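Acetone carboxylase alpha subunit (Xanthobacter autotrophicus Py2, PDB 5M45) forms the alpha subunit of a multi-subunit carboxylase assembly and belongs to the hydantoinase B/oxoprolinase family. Local coordinates at residues 135-139 / 207-212; 154-158 / 237-242. All coordinates share one frame; numbering follows the deposited sequence.

Overall arrangement
Both contacts build on one antiparallel sheet, in which strands 138-141 and 153-162 are neighbours joined by a backbone hydrogen bond from Ile157 N to Phe139 O. Contact 1 sits toward the sheet margin, partly open to solvent, and is mostly backbone hydrogen bonding within the sheet, with bridging waters and charged groups at the turn. Contact 2 is wholly buried: helix 227-255 lies against the sheet, and side chains do the work, through an arginine-threonine bond and apolar packing. The two centres are about 11 Å apart. Ile138 packs on Thr156 strand to strand, while Leu212 on Ile238 and Asp210 on His242 bring the same helix to both contacts.

Contact 1: 135-139 / 207-212; sequences DKDIF and GANDTL
Ile138 and Gly207 face each other as an antiparallel hydrogen-bonded pair: Ile138 N donates to Gly207 O at 2.9 Å, and the return bond from Gly207 N to Ile138 O is weak at 3.3 Å. Two residues earlier, Lys136 O bonds to the turn, taking on a lone pair the amide of Asp210, one beyond Asn209, whose CA is nearest: Asp210 N to Lys136 O is 3.0 Å and nearly straight at 164°.

Beside this bond the side chains of Lys136 and Asp210 cross obliquely. Lys136 CB rests 3.3 Å from Asp210 OD1, and its chain, bent at the last torsion (chi4 -62°), leaves NZ 4.1 Å from Asp210 OD2, too far for a salt bridge. That oxygen is instead paired with Arg245 of helix 227-255. Asn209 runs alongside Lys136, pointing the same way. On the Ile138 side, CD1 meets Leu212 CD2 at 4.0 Å, the two side chains at about a right angle; Leu212 also packs on helix 227-255.

Two waters finish the polar work. One gives its hydrogens to Asp135 O and Asp137 OD1 and accepts from Asn209 N; the other donates to Asp137 O and Asp210 OD1. Asp137 OD2 is held by a salt bridge to Lys205 and by the amide of His134. Thr211 OG1 donates to Asn209 O, bracing the turn, while Leu212 O accepts from Asn130 of a second copy of this subunit. Residues 208-211 form a type I' turn, the tight connection of a two-residue beta hairpin, here joining strands 204-208 and 211-212 at the margin of the seven-stranded antiparallel sheet.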
loop_
_atom_site.group_PDB
_atom_site.type_symbol
_atom_site.label_atom_id
_atom_site.label_comp_id
_atom_site.label_asym_id
_atom_site.label_seq_id
_atom_site.Cartn_x
_atom_site.Cartn_y
_atom_site.Cartn_z
ATOM N N ASP A 135 -9.945 -6.811 26.118
ATOM C CA ASP A 135 -10.201 -5.522 26.776
ATOM C C ASP A 135 -8.951 -4.626 26.583
ATOM O O ASP A 135 -7.821 -5.093 26.732
ATOM C CB ASP A 135 -10.513 -5.756 28.265
ATOM C CG ASP A 135 -10.952 -4.502 28.992
ATOM O OD1 ASP A 135 -11.460 -3.565 28.380
ATOM O OD2 ASP A 135 -10.784 -4.457 30.226
ATOM N N LYS A 136 -9.210 -3.375 26.177
ATOM C CA LYS A 136 -8.197 -2.328 25.886
ATOM C C LYS A 136 -7.453 -2.469 24.534
ATOM O O LYS A 136 -6.492 -1.737 24.267
ATOM C CB LYS A 136 -7.222 -2.161 27.048
ATOM C CG LYS A 136 -7.883 -1.884 28.389
ATOM C CD LYS A 136 -6.778 -1.484 29.364
ATOM C CE LYS A 136 -7.297 -1.413 30.778
ATOM N NZ LYS A 136 -8.364 -0.372 30.873
ATOM N N ASP A 137 -7.869 -3.435 23.695
ATOM C CA ASP A 137 -7.355 -3.500 22.326
ATOM C C ASP A 137 -7.833 -2.284 21.512
ATOM O O ASP A 137 -8.852 -1.678 21.835
ATOM C CB ASP A 137 -7.787 -4.806 21.643
ATOM C CG ASP A 137 -6.943 -6.004 22.051
ATOM O OD1 ASP A 137 -5.913 -5.861 22.768
ATOM O OD2 ASP A 137 -7.289 -7.115 21.616
ATOM N N ILE A 138 -7.065 -1.945 20.482
ATOM C CA ILE A 138 -7.454 -0.940 19.475
ATOM C C ILE A 138 -7.339 -1.545 18.067
ATOM O O ILE A 138 -6.264 -2.034 17.683
ATOM C CB ILE A 138 -6.534 0.312 19.548
ATOM C CG1 ILE A 138 -6.583 0.929 20.946
ATOM C CG2 ILE A 138 -6.985 1.373 18.535
ATOM C CD1 ILE A 138 -5.532 2.060 21.155
ATOM N N PHE A 139 -8.447 -1.505 17.310
ATOM C CA PHE A 139 -8.494 -1.942 15.918
ATOM C C PHE A 139 -8.579 -0.737 14.971
ATOM O O PHE A 139 -9.185 0.277 15.302
ATOM C CB PHE A 139 -9.666 -2.955 15.675
ATOM C CG PHE A 139 -9.508 -4.258 16.414
ATOM C CD1 PHE A 139 -8.813 -5.326 15.845
ATOM C CD2 PHE A 139 -10.055 -4.433 17.685
ATOM C CE1 PHE A 139 -8.658 -6.533 16.531
ATOM C CE2 PHE A 139 -9.895 -5.631 18.388
ATOM C CZ PHE A 139 -9.198 -6.687 17.819
ATOM N N GLY A 207 -3.114 -1.659 18.462
ATOM C CA GLY A 207 -2.753 -1.367 19.836
ATOM C C GLY A 207 -3.369 -2.323 20.838
ATOM O O GLY A 207 -4.343 -3.055 20.544
ATOM N N ALA A 208 -2.773 -2.325 22.037
ATOM C CA ALA A 208 -3.239 -3.110 23.158
ATOM C C ALA A 208 -2.893 -2.358 24.451
ATOM O O ALA A 208 -1.998 -1.488 24.451
ATOM C CB ALA A 208 -2.596 -4.502 23.125
ATOM N N ASN A 209 -3.609 -2.666 25.531
ATOM C CA ASN A 209 -3.493 -1.916 26.766
ATOM C C ASN A 209 -3.593 -0.379 26.510
ATOM O O ASN A 209 -2.834 0.427 27.053
ATOM C CB ASN A 209 -2.183 -2.307 27.473
ATOM C CG ASN A 209 -2.143 -1.870 28.919
ATOM O OD1 ASN A 209 -3.189 -1.860 29.632
ATOM N ND2 ASN A 209 -0.939 -1.473 29.384
ATOM N N ASP A 210 -4.513 0.001 25.633
ATOM C CA ASP A 210 -4.792 1.413 25.319
ATOM C C ASP A 210 -3.615 2.156 24.678
ATOM O O ASP A 210 -3.594 3.388 24.665
ATOM C CB ASP A 210 -5.345 2.173 26.572
ATOM C CG ASP A 210 -6.808 1.797 26.908
ATOM O OD1 ASP A 210 -7.489 1.050 26.160
ATOM O OD2 ASP A 210 -7.306 2.275 27.960
ATOM N N THR A 211 -2.663 1.417 24.112
ATOM C CA THR A 211 -1.397 1.984 23.645
ATOM C C THR A 211 -1.138 1.534 22.204
ATOM O O THR A 211 -1.134 0.318 21.934
ATOM C CB THR A 211 -0.225 1.537 24.522
ATOM O OG1 THR A 211 -0.531 1.822 25.881
ATOM C CG2 THR A 211 1.062 2.289 24.164
ATOM N N LEU A 212 -0.913 2.501 21.295
ATOM C CA LEU A 212 -0.618 2.169 19.899
ATOM C C LEU A 212 0.770 1.515 19.693
ATOM O O LEU A 212 1.759 1.913 20.323
ATOM C CB LEU A 212 -0.763 3.423 19.013
ATOM C CG LEU A 212 -2.201 3.953 18.906
ATOM C CD1 LEU A 212 -2.179 5.294 18.235
ATOM C CD2 LEU A 212 -3.107 3.047 18.105
HETATM O O HOH W 1 -5.431 -4.989 25.323
HETATM O O HOH W 2 -8.625 0.575 23.608
#

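Contact 2: 154-158 / 237-242; sequences IHTIV and RIAGCH
The guanidinium of Arg237 lies against Ile154 and Thr156 in two different ways, one by face and one by edge. Ile154 CG2 sits over the centre of one face, 3.4 Å above the plane. Thr156 OG1 comes in at the edge and accepts from Arg237 NE at 2.9 Å, only 7° out of the guanidinium plane. The bend at chi3 (-57°) swings NE and the flat group beyond it toward Thr156 OG1; CD itself lies 3.2 Å from Ile154 O.

A water fastens the same edge, accepting from Arg237 NH2 and lying 3.2 Å from Thr156 OG1. The remaining nitrogen, NH1, donates to Thr174 OG1 on strand 165-175, so each nitrogen of this buried group has a polar partner, which would be expected to fix its plane.

Farther along, the contact is mostly apolar. Thr156 has its hydroxyl on the arginine and its methyl, CG2, toward Ile238 CG1 at 4.2 Å. Cys241 brings SG to 3.5 Å from Thr156 O, while its CB packs on Val158 CG2. Val158 CG2 also reaches the His242 ring obliquely, and Ile238 CG2 lies over one face of that ring, toward its rim.

Strand 154-158 and helix segment 237-242 run roughly the same way, 33° apart and 8.6 Å between axes at closest approach: the helix lies along one face of the antiparallel sheet, and helix 111-124 meets the other face through His155 and Ile157, so the sheet lies between helices.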
loop_
_atom_site.group_PDB
_atom_site.type_symbol
_atom_site.label_atom_id
_atom_site.label_comp_id
_atom_site.label_asym_id
_atom_site.label_seq_id
_atom_site.Cartn_x
_atom_site.Cartn_y
_atom_site.Cartn_z
ATOM N N ILE A 154 -11.120 6.559 7.615
ATOM C CA ILE A 154 -10.441 5.636 8.504
ATOM C C ILE A 154 -11.278 5.376 9.767
ATOM O O ILE A 154 -11.727 6.342 10.438
ATOM C CB ILE A 154 -9.058 6.189 8.951
ATOM C CG1 ILE A 154 -8.205 6.649 7.740
ATOM C CG2 ILE A 154 -8.334 5.166 9.808
ATOM C CD1 ILE A 154 -7.804 5.540 6.799
ATOM N N HIS A 155 -11.468 4.095 10.082
ATOM C CA HIS A 155 -12.166 3.654 11.303
ATOM C C HIS A 155 -11.182 3.245 12.429
ATOM O O HIS A 155 -10.204 2.542 12.156
ATOM C CB HIS A 155 -13.069 2.422 11.075
ATOM C CG HIS A 155 -13.884 2.456 9.826
ATOM N ND1 HIS A 155 -14.305 1.301 9.196
ATOM C CD2 HIS A 155 -14.397 3.486 9.112
ATOM C CE1 HIS A 155 -15.032 1.624 8.131
ATOM N NE2 HIS A 155 -15.092 2.947 8.057
ATOM N N THR A 156 -11.498 3.655 13.671
ATOM C CA THR A 156 -10.905 3.114 14.897
ATOM C C THR A 156 -12.063 2.448 15.660
ATOM O O THR A 156 -13.115 3.057 15.864
ATOM C CB THR A 156 -10.244 4.201 15.761
ATOM O OG1 THR A 156 -9.152 4.805 15.060
ATOM C CG2 THR A 156 -9.712 3.611 17.096
ATOM N N ILE A 157 -11.890 1.168 15.996
ATOM C CA ILE A 157 -12.921 0.329 16.645
ATOM C C ILE A 157 -12.349 -0.287 17.969
ATOM O O ILE A 157 -11.283 -0.900 17.972
ATOM C CB ILE A 157 -13.401 -0.772 15.669
ATOM C CG1 ILE A 157 -14.095 -0.177 14.426
ATOM C CG2 ILE A 157 -14.375 -1.716 16.365
ATOM C CD1 ILE A 157 -14.133 -1.162 13.253
ATOM N N VAL A 158 -13.059 -0.081 19.088
ATOM C CA VAL A 158 -12.632 -0.526 20.429
ATOM C C VAL A 158 -13.775 -1.387 21.039
ATOM O O VAL A 158 -14.923 -0.925 21.106
ATOM C CB VAL A 158 -12.350 0.684 21.338
ATOM C CG1 VAL A 158 -12.054 0.236 22.750
ATOM C CG2 VAL A 158 -11.203 1.510 20.760
ATOM N N ARG A 237 -9.898 10.161 16.752
ATOM C CA ARG A 237 -10.739 8.956 16.787
ATOM C C ARG A 237 -10.595 8.200 18.136
ATOM O O ARG A 237 -11.601 7.773 18.734
ATOM C CB ARG A 237 -10.416 7.991 15.636
ATOM C CG ARG A 237 -10.700 8.524 14.235
ATOM C CD ARG A 237 -10.480 7.480 13.135
ATOM N NE ARG A 237 -9.126 6.907 13.126
ATOM C CZ ARG A 237 -8.085 7.397 12.462
ATOM N NH1 ARG A 237 -8.168 8.493 11.719
ATOM N NH2 ARG A 237 -6.913 6.772 12.539
ATOM N N ILE A 238 -9.350 8.038 18.609
ATOM C CA ILE A 238 -9.125 7.316 19.868
ATOM C C ILE A 238 -9.774 8.060 21.059
ATOM O O ILE A 238 -10.333 7.409 21.962
ATOM C CB ILE A 238 -7.618 7.074 20.158
ATOM C CG1 ILE A 238 -7.049 6.218 19.089
ATOM C CG2 ILE A 238 -7.473 6.298 21.446
ATOM C CD1 ILE A 238 -5.524 6.166 19.084
ATOM N N ALA A 239 -9.678 9.399 21.075
ATOM C CA ALA A 239 -10.299 10.205 22.133
ATOM C C ALA A 239 -11.790 9.939 22.250
ATOM O O ALA A 239 -12.293 9.636 23.333
ATOM C CB ALA A 239 -10.060 11.697 21.908
ATOM N N GLY A 240 -12.500 10.064 21.142
ATOM C CA GLY A 240 -13.932 9.862 21.175
ATOM C C GLY A 240 -14.358 8.428 21.534
ATOM O O GLY A 240 -15.305 8.243 22.296
ATOM N N CYS A 241 -13.665 7.446 21.002
ATOM C CA CYS A 241 -13.903 6.039 21.370
ATOM C C CYS A 241 -13.763 5.824 22.885
ATOM O O CYS A 241 -14.641 5.205 23.493
ATOM C CB CYS A 241 -12.989 5.080 20.603
ATOM S SG CYS A 241 -13.357 4.913 18.821
ATOM N N HIS A 242 -12.680 6.346 23.484
ATOM C CA HIS A 242 -12.435 6.172 24.929
ATOM C C HIS A 242 -13.376 6.991 25.819
ATOM O O HIS A 242 -13.756 6.508 26.888
ATOM C CB HIS A 242 -10.938 6.380 25.289
ATOM C CG HIS A 242 -10.068 5.232 24.866
ATOM N ND1 HIS A 242 -8.693 5.246 24.997
ATOM C CD2 HIS A 242 -10.380 4.042 24.304
ATOM C CE1 HIS A 242 -8.201 4.095 24.567
ATOM N NE2 HIS A 242 -9.209 3.353 24.134
HETATM O O HOH W 3 -6.130 4.262 14.142
#